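Side-chain contacts in U4/U6 snRNA-associated-splicing factor PRP24 (Saccharomyces cerevisiae, PDB 4N0T), which binds U6 snRNA, anneals it to U4 snRNA and serves as a recycling factor of the yeast spliceosome: residues 280-285 with 338-343; 314-317 with 322-325. All blocks are in the same frame, centred on the assembly; numbering follows the deposited sequence.

Contact 1 (280-285 with 338-343); sequences TLICLF and MILNGS
The chi1 of Ile-282, 70°, sets CG1 between the backbone N and the carbonyl carbon, and chi2 then extends the chain (176°), carrying CD1 out to the CD1 of Leu-340. In Leu-284, CG lies anti to the carbonyl carbon, beside the backbone N (chi1 -63°), and the CD2 branch is the one that meets Leu-340. This is strand-on-helix packing in the occluded RNA-recognition motif, a beta-alpha-beta-beta-alpha-beta sandwich in which strand 281-285 is central in the sheet and helix 330-340 is the second of the two helices that cover one face. Leu-340, in the last turn of that helix, is the single residue of 338-343 that touches the strand. Its CD1 lies 3.5 Å from Ile-282 CD1 and 3.8 Å from Leu-284 CD2, and the latter methyl also approaches Leu-340 CB at 3.9 Å. Each strand side chain crosses Leu-340 at about a right angle, Ile-282 meeting its CD1 alone and Leu-284 both CD1 and CB. Phe-299 and Leu-300 of helix 293-302 also pack on Leu-340, which thus joins both helices to the sheet. Just beyond, a type II turn from Leu-340 to Ser-343 leaves the helix, with Gly-342 at a positive phi. The carbonyl O of Leu-340 holds the turn by accepting two bonds from Ser-343, from N at 3.0 Å and from OG at 2.7 Å.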
loop_
_atom_site.group_PDB
_atom_site.type_symbol
_atom_site.label_atom_id
_atom_site.label_comp_id
_atom_site.label_asym_id
_atom_site.label_seq_id
_atom_site.Cartn_x
_atom_site.Cartn_y
_atom_site.Cartn_z
ATOM N N THR A 280 -18.134 21.331 -1.557
ATOM C CA THR A 280 -17.640 20.897 -0.248
ATOM C C THR A 280 -16.259 20.228 -0.328
ATOM O O THR A 280 -15.696 19.836 0.701
ATOM C CB THR A 280 -18.603 19.919 0.450
ATOM O OG1 THR A 280 -18.639 18.677 -0.267
ATOM C CG2 THR A 280 -20.009 20.506 0.538
ATOM N N LEU A 281 -15.727 20.080 -1.538
ATOM C CA LEU A 281 -14.434 19.400 -1.692
ATOM C C LEU A 281 -13.347 20.268 -2.320
ATOM O O LEU A 281 -13.631 21.250 -3.018
ATOM C CB LEU A 281 -14.589 18.100 -2.492
ATOM C CG LEU A 281 -15.007 18.149 -3.970
ATOM C CD1 LEU A 281 -13.812 18.365 -4.895
ATOM C CD2 LEU A 281 -15.744 16.872 -4.365
ATOM N N ILE A 282 -12.096 19.887 -2.084
ATOM C CA ILE A 282 -10.974 20.463 -2.812
ATOM C C ILE A 282 -10.054 19.330 -3.248
ATOM O O ILE A 282 -10.145 18.215 -2.733
ATOM C CB ILE A 282 -10.148 21.449 -1.951
ATOM C CG1 ILE A 282 -9.367 20.693 -0.872
ATOM C CG2 ILE A 282 -11.041 22.539 -1.341
ATOM C CD1 ILE A 282 -8.446 21.596 -0.054
ATOM N N CYS A 283 -9.180 19.612 -4.208
ATOM C CA CYS A 283 -8.166 18.652 -4.598
ATOM C C CYS A 283 -6.814 19.187 -4.189
ATOM O O CYS A 283 -6.589 20.400 -4.216
ATOM C CB CYS A 283 -8.171 18.455 -6.109
ATOM S SG CYS A 283 -9.668 17.622 -6.698
ATOM N N LEU A 284 -5.925 18.281 -3.799
ATOM C CA LEU A 284 -4.523 18.616 -3.558
ATOM C C LEU A 284 -3.680 17.882 -4.592
ATOM O O LEU A 284 -3.918 16.716 -4.875
ATOM C CB LEU A 284 -4.104 18.164 -2.157
ATOM C CG LEU A 284 -4.824 18.831 -0.983
ATOM C CD1 LEU A 284 -4.209 18.365 0.332
ATOM C CD2 LEU A 284 -4.752 20.375 -1.085
ATOM N N PHE A 285 -2.690 18.561 -5.164
ATOM C CA PHE A 285 -1.876 17.969 -6.222
ATOM C C PHE A 285 -0.653 18.864 -6.414
ATOM O O PHE A 285 -0.704 20.030 -6.027
ATOM C CB PHE A 285 -2.690 17.910 -7.521
ATOM C CG PHE A 285 -3.333 19.218 -7.906
ATOM C CD1 PHE A 285 -4.561 19.588 -7.378
ATOM C CD2 PHE A 285 -2.709 20.074 -8.813
ATOM C CE1 PHE A 285 -5.164 20.786 -7.732
ATOM C CE2 PHE A 285 -3.308 21.265 -9.172
ATOM C CZ PHE A 285 -4.529 21.626 -8.637
ATOM N N MET A 338 -7.841 28.232 0.120
ATOM C CA MET A 338 -6.880 29.321 0.283
ATOM C C MET A 338 -5.643 28.922 1.096
ATOM O O MET A 338 -4.506 29.163 0.677
ATOM C CB MET A 338 -7.568 30.519 0.943
ATOM C CG MET A 338 -6.616 31.659 1.221
ATOM S SD MET A 338 -7.381 32.928 2.253
ATOM C CE MET A 338 -8.756 33.438 1.216
ATOM N N ILE A 339 -5.874 28.333 2.267
ATOM C CA ILE A 339 -4.787 27.933 3.159
ATOM C C ILE A 339 -3.850 26.901 2.527
ATOM O O ILE A 339 -2.630 26.990 2.646
ATOM C CB ILE A 339 -5.343 27.379 4.495
ATOM C CG1 ILE A 339 -5.908 28.511 5.362
ATOM C CG2 ILE A 339 -4.264 26.632 5.274
ATOM C CD1 ILE A 339 -6.528 28.021 6.668
ATOM N N LEU A 340 -4.411 25.907 1.850
ATOM C CA LEU A 340 -3.568 24.809 1.382
ATOM C C LEU A 340 -2.747 25.116 0.133
ATOM O O LEU A 340 -1.698 24.509 -0.081
ATOM C CB LEU A 340 -4.412 23.539 1.169
ATOM C CG LEU A 340 -4.799 22.888 2.499
ATOM C CD1 LEU A 340 -5.815 21.779 2.304
ATOM C CD2 LEU A 340 -3.557 22.344 3.165
ATOM N N ASN A 341 -3.220 26.038 -0.703
ATOM C CA ASN A 341 -2.530 26.298 -1.965
ATOM C C ASN A 341 -1.163 26.896 -1.672
ATOM O O ASN A 341 -1.065 27.956 -1.045
ATOM C CB ASN A 341 -3.334 27.241 -2.860
ATOM C CG ASN A 341 -2.793 27.303 -4.278
ATOM O OD1 ASN A 341 -2.475 26.276 -4.888
ATOM N ND2 ASN A 341 -2.669 28.518 -4.810
ATOM N N GLY A 342 -0.109 26.212 -2.099
ATOM C CA GLY A 342 1.236 26.694 -1.851
ATOM C C GLY A 342 1.862 26.236 -0.540
ATOM O O GLY A 342 3.022 26.562 -0.243
ATOM N N SER A 343 1.107 25.488 0.258
ATOM C CA SER A 343 1.653 24.891 1.472
ATOM C C SER A 343 2.676 23.806 1.110
ATOM O O SER A 343 2.799 23.422 -0.058
ATOM C CB SER A 343 0.534 24.302 2.325
ATOM O OG SER A 343 -0.044 23.189 1.674
#

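Contact 2 (314-317 with 322-325); sequences ILLV and GAII
Ile-314 and Ile-325 lie side by side and point the same way across a beta hairpin, strands 311-317 and 322-327 of the occluded RNA-recognition motif. They form a non-hydrogen-bonded pair whose side chains share a sheet face with those of Leu-316 and Ala-323. From Ile-314 CB, 4.1 Å from Ile-324 O, one branch, CG2, meets Ile-325 CD1 at 3.6 Å and also lies near Ile-324 O; the other passes through CG1, also beside that methyl, to CD1, which ends 4.0 Å from Ile-325 CD1. One methyl of Ile-325 is therefore covered by three carbons of Ile-314. The chi2 of Ile-325, -68°, folds its CD1 toward Ile-314; in an extended chain CD1 would point away from that residue. Were Ile-314 cut back to an alanine, the loss of CG1, CG2 and CD1 would probably strip Ile-325 CD1 of most of its cross-strand cover and open a gap toward Ile-296 and Cys-297 of helix 293-302. On the other face, Val-317 CG2 packs on Ile-324 CD1 at 3.6 Å, while Leu-315 and Val-317 extend to helix 258-270.

Four backbone bonds fix the register. Leu-315 and Ile-324 exchange two, Leu-315 N to Ile-324 O at 2.9 Å and Ile-324 N to Leu-315 O at 2.7 Å. Toward the turn Val-317 and Gly-322 do the same: Val-317 N lies 2.9 Å from Gly-322 O, and Gly-322 N lies 3.1 Å from Val-317 O.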
loop_
_atom_site.group_PDB
_atom_site.type_symbol
_atom_site.label_atom_id
_atom_site.label_comp_id
_atom_site.label_asym_id
_atom_site.label_seq_id
_atom_site.Cartn_x
_atom_site.Cartn_y
_atom_site.Cartn_z
ATOM N N ILE A 314 -11.177 11.435 2.695
ATOM C CA ILE A 314 -10.040 11.692 1.802
ATOM C C ILE A 314 -9.907 10.528 0.815
ATOM O O ILE A 314 -9.818 9.366 1.228
ATOM C CB ILE A 314 -8.719 11.860 2.580
ATOM C CG1 ILE A 314 -8.822 13.037 3.565
ATOM C CG2 ILE A 314 -7.547 12.090 1.610
ATOM C CD1 ILE A 314 -7.561 13.250 4.411
ATOM N N LEU A 315 -9.887 10.851 -0.475
ATOM C CA LEU A 315 -9.848 9.856 -1.544
ATOM C C LEU A 315 -8.652 10.124 -2.445
ATOM O O LEU A 315 -8.380 11.273 -2.812
ATOM C CB LEU A 315 -11.127 9.942 -2.384
ATOM C CG LEU A 315 -12.428 9.845 -1.591
ATOM C CD1 LEU A 315 -13.624 10.126 -2.470
ATOM C CD2 LEU A 315 -12.540 8.462 -1.011
ATOM N N LEU A 316 -7.938 9.074 -2.826
ATOM C CA LEU A 316 -6.839 9.261 -3.771
ATOM C C LEU A 316 -7.353 9.273 -5.203
ATOM O O LEU A 316 -8.321 8.562 -5.559
ATOM C CB LEU A 316 -5.788 8.164 -3.629
ATOM C CG LEU A 316 -5.100 7.999 -2.286
ATOM C CD1 LEU A 316 -4.012 6.951 -2.460
ATOM C CD2 LEU A 316 -4.487 9.337 -1.805
ATOM N N VAL A 317 -6.733 10.114 -6.021
ATOM C CA VAL A 317 -6.999 10.142 -7.453
ATOM C C VAL A 317 -5.621 10.099 -8.124
ATOM O O VAL A 317 -5.141 11.096 -8.690
ATOM C CB VAL A 317 -7.775 11.419 -7.868
ATOM C CG1 VAL A 317 -8.184 11.335 -9.332
ATOM C CG2 VAL A 317 -9.023 11.607 -7.010
ATOM N N GLY A 322 -3.221 13.221 -7.587
ATOM C CA GLY A 322 -3.912 14.035 -6.603
ATOM C C GLY A 322 -4.701 13.285 -5.547
ATOM O O GLY A 322 -4.676 12.054 -5.471
ATOM N N ALA A 323 -5.367 14.056 -4.694
ATOM C CA ALA A 323 -6.281 13.514 -3.700
ATOM C C ALA A 323 -7.436 14.488 -3.575
ATOM O O ALA A 323 -7.271 15.703 -3.759
ATOM C CB ALA A 323 -5.579 13.333 -2.354
ATOM N N ILE A 324 -8.610 13.940 -3.285
ATOM C CA ILE A 324 -9.792 14.739 -3.015
ATOM C C ILE A 324 -10.017 14.769 -1.516
ATOM O O ILE A 324 -9.972 13.732 -0.839
ATOM C CB ILE A 324 -11.026 14.136 -3.679
ATOM C CG1 ILE A 324 -10.883 14.228 -5.203
ATOM C CG2 ILE A 324 -12.297 14.850 -3.199
ATOM C CD1 ILE A 324 -11.961 13.451 -5.979
ATOM N N ILE A 325 -10.222 15.974 -0.988
ATOM C CA ILE A 325 -10.559 16.131 0.418
ATOM C C ILE A 325 -11.977 16.661 0.481
ATOM O O ILE A 325 -12.266 17.731 -0.054
ATOM C CB ILE A 325 -9.663 17.162 1.113
ATOM C CG1 ILE A 325 -8.189 16.980 0.727
ATOM C CG2 ILE A 325 -9.864 17.074 2.633
ATOM C CD1 ILE A 325 -7.569 15.713 1.244
#

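Contact 2 is nested within the chain loop that contact 1 closes, and their centres lie 11 Å apart. They meet at the border between strands 281-285 and 322-327, which are neighbours in one antiparallel sheet: Ile-325 N lies 2.8 Å from Ile-282 O and Leu-284 N 2.9 Å from Ala-323 O, both probable hydrogen bonds. Ile-282 and Leu-284, whose side chains meet helix 330-340 in contact 1, bond through their backbones to strand 322-327 of contact 2, and that strand leads along the chain into the helix. The nearest atoms to the bound nucleic acid are about 6 Å away for contact 2 and about 12 Å for contact 1.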